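Local coordinates for extracellular subtilisin-like serine proteinase (Vibrio sp. PA-44, PDB 1S2N), which probably cleaves peptide bonds inside proteins, being the catalytic domain of a calcium-binding, subtilisin-like serine endopeptidase of the S8 family, at residues D12-P17 with R252-K257; G30-V35 with N88-G93; N126-G131 with A222-A227. All blocks are in the same frame, centred on the assembly; numbering follows the deposited sequence.

Interaction 1. Residues D12-P17 with R252-K257; sequences DQRNLP and RASENK. With CA (calcium ion), chain E.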
loop_
_atom_site.group_PDB
_atom_site.type_symbol
_atom_site.label_atom_id
_atom_site.label_comp_id
_atom_site.label_asym_id
_atom_site.label_seq_id
_atom_site.Cartn_x
_atom_site.Cartn_y
_atom_site.Cartn_z
ATOM N N ASP A 12 14.420 0.633 4.379
ATOM C CA ASP A 12 15.258 -0.301 5.143
ATOM C C ASP A 12 16.309 0.394 6.016
ATOM O O ASP A 12 17.158 -0.272 6.609
ATOM C CB ASP A 12 15.933 -1.319 4.207
ATOM C CG ASP A 12 17.179 -0.769 3.536
ATOM O OD1 ASP A 12 18.095 -1.559 3.227
ATOM O OD2 ASP A 12 17.350 0.442 3.282
ATOM N N GLN A 13 16.247 1.726 6.079
ATOM C CA GLN A 13 17.184 2.525 6.871
ATOM C C GLN A 13 16.496 3.705 7.570
ATOM O O GLN A 13 15.381 4.092 7.229
ATOM C CB GLN A 13 18.350 3.024 5.997
ATOM C CG GLN A 13 17.944 3.765 4.714
ATOM C CD GLN A 13 19.137 4.055 3.803
ATOM O OE1 GLN A 13 19.503 3.223 2.973
ATOM N NE2 GLN A 13 19.729 5.232 3.945
ATOM N N ARG A 14 17.191 4.273 8.550
ATOM C CA ARG A 14 16.665 5.364 9.354
ATOM C C ARG A 14 16.913 6.707 8.706
ATOM O O ARG A 14 16.009 7.529 8.653
ATOM C CB ARG A 14 17.297 5.360 10.754
ATOM C CG ARG A 14 16.922 4.153 11.608
ATOM C CD ARG A 14 15.425 3.983 11.807
ATOM N NE ARG A 14 15.087 2.841 12.649
ATOM C CZ ARG A 14 13.839 2.427 12.883
ATOM N NH1 ARG A 14 12.811 3.072 12.355
ATOM N NH2 ARG A 14 13.617 1.370 13.658
ATOM N N ASN A 15 18.132 6.933 8.225
ATOM C CA ASN A 15 18.532 8.252 7.731
ATOM C C ASN A 15 19.031 8.252 6.296
ATOM O O ASN A 15 19.518 7.243 5.787
ATOM C CB ASN A 15 19.640 8.839 8.615
ATOM C CG ASN A 15 19.200 9.035 10.056
ATOM O OD1 ASN A 15 18.235 9.752 10.329
ATOM N ND2 ASN A 15 19.907 8.398 10.986
ATOM N N LEU A 16 18.905 9.415 5.660
ATOM C CA LEU A 16 19.655 9.731 4.453
ATOM C C LEU A 16 21.124 9.868 4.867
ATOM O O LEU A 16 21.392 10.208 6.023
ATOM C CB LEU A 16 19.126 11.031 3.831
ATOM C CG LEU A 16 17.657 10.992 3.381
ATOM C CD1 LEU A 16 17.184 12.357 2.873
ATOM C CD2 LEU A 16 17.434 9.924 2.323
ATOM N N PRO A 17 22.075 9.607 3.964
ATOM C CA PRO A 17 21.817 9.365 2.541
ATOM C C PRO A 17 21.457 7.923 2.201
ATOM O O PRO A 17 21.762 6.984 2.947
ATOM C CB PRO A 17 23.152 9.723 1.885
ATOM C CG PRO A 17 24.201 9.446 2.942
ATOM C CD PRO A 17 23.511 9.497 4.283
ATOM N N ARG A 252 7.844 0.638 14.895
ATOM C CA ARG A 252 9.050 0.342 14.127
ATOM C C ARG A 252 9.413 1.494 13.187
ATOM O O ARG A 252 10.522 1.519 12.671
ATOM C CB ARG A 252 8.880 -0.941 13.304
ATOM C CG ARG A 252 8.575 -2.178 14.130
ATOM C CD ARG A 252 9.555 -3.308 13.965
ATOM N NE ARG A 252 9.043 -4.309 13.044
ATOM C CZ ARG A 252 8.849 -5.593 13.330
ATOM N NH1 ARG A 252 9.114 -6.096 14.530
ATOM N NH2 ARG A 252 8.384 -6.392 12.388
ATOM N N ALA A 253 8.479 2.420 12.949
ATOM C CA ALA A 253 8.694 3.520 11.996
ATOM C C ALA A 253 9.819 4.466 12.414
ATOM O O ALA A 253 10.055 4.673 13.600
ATOM C CB ALA A 253 7.400 4.320 11.798
ATOM N N SER A 254 10.516 5.016 11.423
ATOM C CA SER A 254 11.504 6.075 11.645
ATOM C C SER A 254 10.810 7.379 12.042
ATOM O O SER A 254 9.828 7.788 11.421
ATOM C CB SER A 254 12.357 6.294 10.394
ATOM O OG SER A 254 12.857 5.073 9.878
ATOM N N GLU A 255 11.328 8.033 13.075
ATOM C CA GLU A 255 10.671 9.191 13.664
ATOM C C GLU A 255 11.390 10.497 13.347
ATOM O O GLU A 255 12.615 10.541 13.299
ATOM C CB GLU A 255 10.577 9.020 15.176
ATOM C CG GLU A 255 9.578 7.955 15.597
ATOM C CD GLU A 255 9.503 7.762 17.106
ATOM O OE1 GLU A 255 8.377 7.529 17.613
ATOM O OE2 GLU A 255 10.563 7.822 17.785
ATOM N N ASN A 256 10.604 11.553 13.139
ATOM C CA ASN A 256 11.107 12.913 12.960
ATOM C C ASN A 256 12.104 13.024 11.810
ATOM O O ASN A 256 13.119 13.714 11.902
ATOM C CB ASN A 256 11.707 13.431 14.277
ATOM C CG ASN A 256 10.738 13.312 15.450
ATOM O OD1 ASN A 256 11.152 13.236 16.609
ATOM N ND2 ASN A 256 9.442 13.303 15.152
ATOM N N LYS A 257 11.792 12.334 10.719
ATOM C CA LYS A 257 12.650 12.306 9.535
ATOM C C LYS A 257 12.111 13.177 8.408
ATOM O O LYS A 257 12.879 13.630 7.549
ATOM C CB LYS A 257 12.806 10.864 9.030
ATOM C CG LYS A 257 14.182 10.265 9.290
ATOM C CD LYS A 257 14.266 9.514 10.615
ATOM C CE LYS A 257 15.295 10.113 11.542
ATOM N NZ LYS A 257 16.097 9.110 12.290
HETATM CA CA CA E . 18.963 1.214 1.815
HETATM O O HOH W 1 20.428 -0.138 3.409
HETATM O O HOH W 2 12.663 4.730 7.321
#
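Arg14 reaches across to the start of strand 254-255 and meets it with the edge of its guanidinium. NH1 gives two hydrogen bonds there, one to a backbone acceptor, Arg252 O at 2.8 Å, and the other to a side-chain one, Ser254 OG at 3.2 Å. Both acceptors lie close to the guanidinium plane, which fixes the rotation of the flat group, and NH2 adds a weak bond to the same Arg252 O. The arginine bends once, at chi2 (-57°), and runs straight beyond it, a long arm suited to carrying several N-H groups to buried acceptors. Serine fits opposite because it is small and its hydroxyl can take the arginine's N-H while also bonding a water, 2.6 Å from Ser254 OG, that donates to Gln13 O. Arg252 sends its own charge away, to a salt bridge with Glu236.

The segment 12-17 is part of a calcium-binding loop. Asp12 OD2 and Gln13 OE1 bind the ion at 2.3 Å and 2.4 Å, and Asp9, Asp19, Asn21 and a water complete the site. Gln13 NE2 donates to Asn15 O and Pro17 O, both in its amide plane, so the side chain that binds the metal also holds the loop's turn. The contact thus joins this loop to the small antiparallel pair formed by strands 254-255 and 267-268.

Toward the partly exposed side the contact rests on Lys257, lying against Arg14 O and Asn15. The lysine bends at chi2, chi3 and chi4, lays CD 3.3 Å from Arg14 O, and crosses Asn15 at about a right angle, where NZ donates to Asn15 OD1 at 3.0 Å. Asparagine can serve two partners here, since its ND2 donates to Asp280. Arg14 O, beside the lysine's methylenes, accepts a hydrogen bond from Arg10.

Interaction 2. Residues G30-V35 with N88-G93; sequences GVTAYV and NVNIVG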
loop_
_atom_site.group_PDB
_atom_site.type_symbol
_atom_site.label_atom_id
_atom_site.label_comp_id
_atom_site.label_asym_id
_atom_site.label_seq_id
_atom_site.Cartn_x
_atom_site.Cartn_y
_atom_site.Cartn_z
ATOM N N GLY A 30 3.754 -16.776 2.092
ATOM C CA GLY A 30 2.673 -17.311 2.896
ATOM C C GLY A 30 1.605 -16.279 3.219
ATOM O O GLY A 30 0.649 -16.592 3.939
ATOM N N VAL A 31 1.754 -15.056 2.707
ATOM C CA VAL A 31 0.717 -14.043 2.875
ATOM C C VAL A 31 0.186 -13.606 1.518
ATOM O O VAL A 31 0.807 -13.846 0.495
ATOM C CB VAL A 31 1.157 -12.835 3.803
ATOM C CG1 VAL A 31 2.559 -13.039 4.384
ATOM C CG2 VAL A 31 1.035 -11.490 3.126
ATOM N N THR A 32 -0.993 -12.996 1.531
ATOM C CA THR A 32 -1.671 -12.594 0.314
ATOM C C THR A 32 -2.086 -11.132 0.422
ATOM O O THR A 32 -2.758 -10.736 1.387
ATOM C CB THR A 32 -2.900 -13.492 0.090
ATOM O OG1 THR A 32 -2.491 -14.871 0.024
ATOM C CG2 THR A 32 -3.530 -13.229 -1.261
ATOM N N ALA A 33 -1.652 -10.332 -0.551
ATOM C CA ALA A 33 -2.074 -8.940 -0.655
ATOM C C ALA A 33 -3.228 -8.830 -1.643
ATOM O O ALA A 33 -3.076 -9.181 -2.809
ATOM C CB ALA A 33 -0.911 -8.056 -1.095
ATOM N N TYR A 34 -4.379 -8.364 -1.161
ATOM C CA TYR A 34 -5.523 -8.066 -2.018
ATOM C C TYR A 34 -5.441 -6.625 -2.490
ATOM O O TYR A 34 -5.546 -5.696 -1.693
ATOM C CB TYR A 34 -6.835 -8.331 -1.274
ATOM C CG TYR A 34 -6.985 -9.788 -0.904
ATOM C CD1 TYR A 34 -7.618 -10.682 -1.761
ATOM C CD2 TYR A 34 -6.450 -10.283 0.282
ATOM C CE1 TYR A 34 -7.742 -12.035 -1.433
ATOM C CE2 TYR A 34 -6.558 -11.628 0.617
ATOM C CZ TYR A 34 -7.204 -12.500 -0.247
ATOM O OH TYR A 34 -7.320 -13.832 0.085
ATOM N N VAL A 35 -5.242 -6.451 -3.793
ATOM C CA VAL A 35 -5.096 -5.134 -4.402
ATOM C C VAL A 35 -6.426 -4.651 -4.979
ATOM O O VAL A 35 -6.855 -5.101 -6.036
ATOM C CB VAL A 35 -4.028 -5.171 -5.500
ATOM C CG1 VAL A 35 -3.765 -3.768 -6.044
ATOM C CG2 VAL A 35 -2.752 -5.801 -4.959
ATOM N N ASN A 88 8.154 -12.367 -2.517
ATOM C CA ASN A 88 7.448 -13.646 -2.692
ATOM C C ASN A 88 6.026 -13.669 -2.124
ATOM O O ASN A 88 5.472 -14.732 -1.846
ATOM C CB ASN A 88 8.271 -14.789 -2.117
ATOM C CG ASN A 88 9.156 -15.412 -3.140
ATOM O OD1 ASN A 88 10.347 -15.086 -3.225
ATOM N ND2 ASN A 88 8.584 -16.299 -3.957
ATOM N N VAL A 89 5.431 -12.492 -1.991
ATOM C CA VAL A 89 4.031 -12.368 -1.606
ATOM C C VAL A 89 3.127 -12.906 -2.715
ATOM O O VAL A 89 3.532 -12.987 -3.879
ATOM C CB VAL A 89 3.677 -10.882 -1.278
ATOM C CG1 VAL A 89 2.211 -10.583 -1.412
ATOM C CG2 VAL A 89 4.073 -10.579 0.125
ATOM N N ASN A 90 1.920 -13.297 -2.323
ATOM C CA ASN A 90 0.840 -13.586 -3.252
ATOM C C ASN A 90 -0.008 -12.344 -3.487
ATOM O O ASN A 90 -0.328 -11.615 -2.551
ATOM C CB ASN A 90 -0.037 -14.714 -2.715
ATOM C CG ASN A 90 0.733 -15.995 -2.533
ATOM O OD1 ASN A 90 1.311 -16.513 -3.486
ATOM N ND2 ASN A 90 0.778 -16.500 -1.292
ATOM N N ILE A 91 -0.354 -12.114 -4.750
ATOM C CA ILE A 91 -1.181 -10.990 -5.166
ATOM C C ILE A 91 -2.520 -11.517 -5.672
ATOM O O ILE A 91 -2.556 -12.480 -6.427
ATOM C CB ILE A 91 -0.473 -10.197 -6.285
ATOM C CG1 ILE A 91 0.890 -9.683 -5.802
ATOM C CG2 ILE A 91 -1.366 -9.043 -6.790
ATOM C CD1 ILE A 91 0.814 -8.557 -4.773
ATOM N N VAL A 92 -3.610 -10.887 -5.240
ATOM C CA VAL A 92 -4.947 -11.204 -5.729
ATOM C C VAL A 92 -5.565 -9.895 -6.191
ATOM O O VAL A 92 -5.763 -8.985 -5.390
ATOM C CB VAL A 92 -5.833 -11.874 -4.639
ATOM C CG1 VAL A 92 -7.282 -11.941 -5.077
ATOM C CG2 VAL A 92 -5.326 -13.276 -4.327
ATOM N N GLY A 93 -5.823 -9.793 -7.490
ATOM C CA GLY A 93 -6.446 -8.616 -8.055
ATOM C C GLY A 93 -7.930 -8.579 -7.772
ATOM O O GLY A 93 -8.628 -9.563 -8.009
HETATM O O HOH W 3 3.356 -17.909 -0.645
#
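Ala33 uses both its backbone polar groups to bond strand 90-93: its N donates to Asn90 O at 2.7 Å and its O accepts from Val92 N at 3.0 Å. Asn90 N to Val31 O and Val35 N to Val92 O continue the parallel pairing at either end. Asn90 adds a weak bond from ND2 to Val31 O, and a water joins that ND2 to Gly30 N, so the amide suits the start of the strand.

On the sheet face of Thr32, Tyr34, Asn90 and Val92, the valine does most of the packing. Its CG1 lies alongside the Tyr34 ring, 3.6 Å from CD1, while CG2 meets Thr32 CG2 at 3.6 Å. The threonine holds that methyl anti to the backbone N (its OG1 has chi1 -58°), and the same methyl also sits over one face of the tyrosine ring, toward its rim.

On the other face, Ala33 CB touches both Val89 CG1 and Ile91 CD1, which approach it from the same side, a place for a small side chain, and Val35 CG2 touches Ile91 CG2 at 4.0 Å.

Farther out, Trp114 and Val115 of helix 105-118 pack on Tyr34, whereas helix 70-79 covers Ala33 and Val35. A parallel sheet with helices on both faces is the three-layer alpha/beta fold, here that of the subtilases, in which strand 32-37 ends at Asp37, the predicted charge-relay aspartate.

Interaction 3. Residues N126-G131 with A222-A227; sequences NMSLGG and ATPHVA. With PMS (phenylmethanesulfonic acid), chain F.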
loop_
_atom_site.group_PDB
_atom_site.type_symbol
_atom_site.label_atom_id
_atom_site.label_comp_id
_atom_site.label_asym_id
_atom_site.label_seq_id
_atom_site.Cartn_x
_atom_site.Cartn_y
_atom_site.Cartn_z
ATOM N N ASN A 126 -5.121 -3.458 0.170
ATOM C CA ASN A 126 -4.492 -2.204 -0.255
ATOM C C ASN A 126 -5.493 -1.428 -1.102
ATOM O O ASN A 126 -5.938 -1.914 -2.137
ATOM C CB ASN A 126 -3.216 -2.493 -1.064
ATOM C CG ASN A 126 -2.466 -1.225 -1.481
ATOM O OD1 ASN A 126 -2.873 -0.518 -2.397
ATOM N ND2 ASN A 126 -1.356 -0.956 -0.821
ATOM N N MET A 127 -5.850 -0.232 -0.656
ATOM C CA MET A 127 -6.824 0.602 -1.351
ATOM C C MET A 127 -6.174 1.919 -1.746
ATOM O O MET A 127 -6.327 2.923 -1.047
ATOM C CB MET A 127 -8.018 0.880 -0.446
ATOM C CG MET A 127 -8.873 -0.329 -0.156
ATOM S SD MET A 127 -10.409 0.132 0.653
ATOM C CE MET A 127 -11.384 0.681 -0.715
ATOM N N SER A 128 -5.452 1.906 -2.865
ATOM C CA SER A 128 -4.842 3.115 -3.425
ATOM C C SER A 128 -5.878 3.927 -4.219
ATOM O O SER A 128 -5.730 4.157 -5.424
ATOM C CB SER A 128 -3.641 2.754 -4.305
ATOM O OG SER A 128 -2.503 2.468 -3.524
ATOM N N LEU A 129 -6.926 4.364 -3.528
ATOM C CA LEU A 129 -7.994 5.134 -4.141
ATOM C C LEU A 129 -8.702 5.977 -3.103
ATOM O O LEU A 129 -8.658 5.702 -1.899
ATOM C CB LEU A 129 -9.000 4.208 -4.834
ATOM C CG LEU A 129 -9.746 3.181 -3.967
ATOM C CD1 LEU A 129 -11.052 3.745 -3.430
ATOM C CD2 LEU A 129 -10.015 1.901 -4.756
ATOM N N GLY A 130 -9.382 7.003 -3.586
ATOM C CA GLY A 130 -10.067 7.919 -2.705
ATOM C C GLY A 130 -10.983 8.866 -3.442
ATOM O O GLY A 130 -11.043 8.896 -4.672
ATOM N N GLY A 131 -11.722 9.633 -2.659
ATOM C CA GLY A 131 -12.714 10.541 -3.190
ATOM C C GLY A 131 -13.494 11.149 -2.052
ATOM O O GLY A 131 -13.014 11.208 -0.912
ATOM N N ALA A 222 2.662 5.308 -2.445
ATOM C CA ALA A 222 3.113 5.229 -1.060
ATOM C C ALA A 222 2.479 4.065 -0.305
ATOM O O ALA A 222 3.145 3.374 0.459
ATOM C CB ALA A 222 2.817 6.549 -0.333
ATOM N N THR A 223 1.190 3.866 -0.535
ATOM C CA THR A 223 0.386 2.895 0.189
ATOM C C THR A 223 0.870 1.451 0.040
ATOM O O THR A 223 0.967 0.749 1.043
ATOM C CB THR A 223 -1.090 3.030 -0.240
ATOM O OG1 THR A 223 -1.537 4.366 0.023
ATOM C CG2 THR A 223 -2.003 2.160 0.621
ATOM N N PRO A 224 1.151 0.995 -1.187
ATOM C CA PRO A 224 1.660 -0.365 -1.404
ATOM C C PRO A 224 3.018 -0.620 -0.785
ATOM O O PRO A 224 3.329 -1.776 -0.532
ATOM C CB PRO A 224 1.746 -0.474 -2.932
ATOM C CG PRO A 224 1.815 0.927 -3.417
ATOM C CD PRO A 224 0.972 1.702 -2.468
ATOM N N HIS A 225 3.813 0.426 -0.576
ATOM C CA HIS A 225 5.068 0.294 0.161
ATOM C C HIS A 225 4.778 -0.257 1.559
ATOM O O HIS A 225 5.412 -1.230 1.995
ATOM C CB HIS A 225 5.806 1.637 0.265
ATOM C CG HIS A 225 6.701 1.941 -0.899
ATOM N ND1 HIS A 225 6.264 2.611 -2.022
ATOM C CD2 HIS A 225 8.019 1.701 -1.094
ATOM C CE1 HIS A 225 7.270 2.754 -2.867
ATOM N NE2 HIS A 225 8.347 2.212 -2.326
ATOM N N VAL A 226 3.803 0.344 2.247
ATOM C CA VAL A 226 3.469 -0.076 3.615
ATOM C C VAL A 226 2.641 -1.377 3.651
ATOM O O VAL A 226 2.770 -2.155 4.593
ATOM C CB VAL A 226 2.862 1.085 4.524
ATOM C CG1 VAL A 226 2.881 2.445 3.839
ATOM C CG2 VAL A 226 1.475 0.771 5.024
ATOM N N ALA A 227 1.814 -1.621 2.633
ATOM C CA ALA A 227 1.150 -2.919 2.482
ATOM C C ALA A 227 2.195 -4.017 2.318
ATOM O O ALA A 227 2.042 -5.109 2.836
ATOM C CB ALA A 227 0.210 -2.909 1.284
HETATM C C PMS F . -5.339 8.424 -7.066
HETATM S S PMS F . -3.722 7.570 -6.893
HETATM C C1 PMS F . -5.963 8.774 -5.725
HETATM C C2 PMS F . -6.816 9.879 -5.670
HETATM C C3 PMS F . -7.422 10.249 -4.469
HETATM C C4 PMS F . -7.182 9.510 -3.317
HETATM C C5 PMS F . -6.336 8.407 -3.364
HETATM C C6 PMS F . -5.727 8.035 -4.560
HETATM O O2S PMS F . -2.920 8.457 -5.540
HETATM O O1S PMS F . -2.664 7.728 -8.129
#
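Asn126 and Ser128, where a central strand runs out into the segment that in subtilases probably lines the substrate cleft, pack on Thr223, Pro224 and Ala227 of the helix that begins by the predicted nucleophile, Ser220. With CG anti to the backbone N (chi1 -177°), the Asn126 amide is carried to the helix. Its ND2 lies 3.1 Å from Pro224 CA, 3.3 Å from Ala227 CB and 3.5 Å from Thr223 CG2, so that one amide is set among three helix residues. Small Ala227 permits this close approach, and Pro224, having no N-H, suits the kink in the helix.

Ser128 centres an inverse gamma turn. Its OG rests 3.6 Å from Thr223 CB and hydrogen-bonds to Ser220 O, tying the turn to the active-site end of the helix; its side chain also lies close to that of Asp37. Thr223 OG1 bonds back to Thr219 O. Beyond the turn lies phenylmethanesulfonic acid: Gly130 N comes to 3.3 Å from its ring atom C4, a closeness that the lack of a side chain at Gly130 allows.

Helix 219-236 thus runs against the sheet, with Thr223 also on strands 150-154 and 174-179, while helix 70-79 touches Asn126 and Pro224.

In the fold
Interactions 2 and 3 share the parallel sheet: strands 32-37 and 123-127 are neighbours in it, and Tyr34 O lies 2.9 Å from Asn126 N, a probable hydrogen bond. Their centres are 14 Å apart, and along the chain interaction 2 closes before interaction 3 opens. Both fall, in sequence, between the two segments of interaction 1, which brings a loop near the N-terminus to residues far along the chain, at the edge of the molecule. Its centre is about 26 Å from that of interaction 2 and 20 Å from that of interaction 3. Interactions 2 and 3 thus belong to the core that carries the predicted charge relay, whereas interaction 1 joins a peripheral calcium loop to residues 252-257.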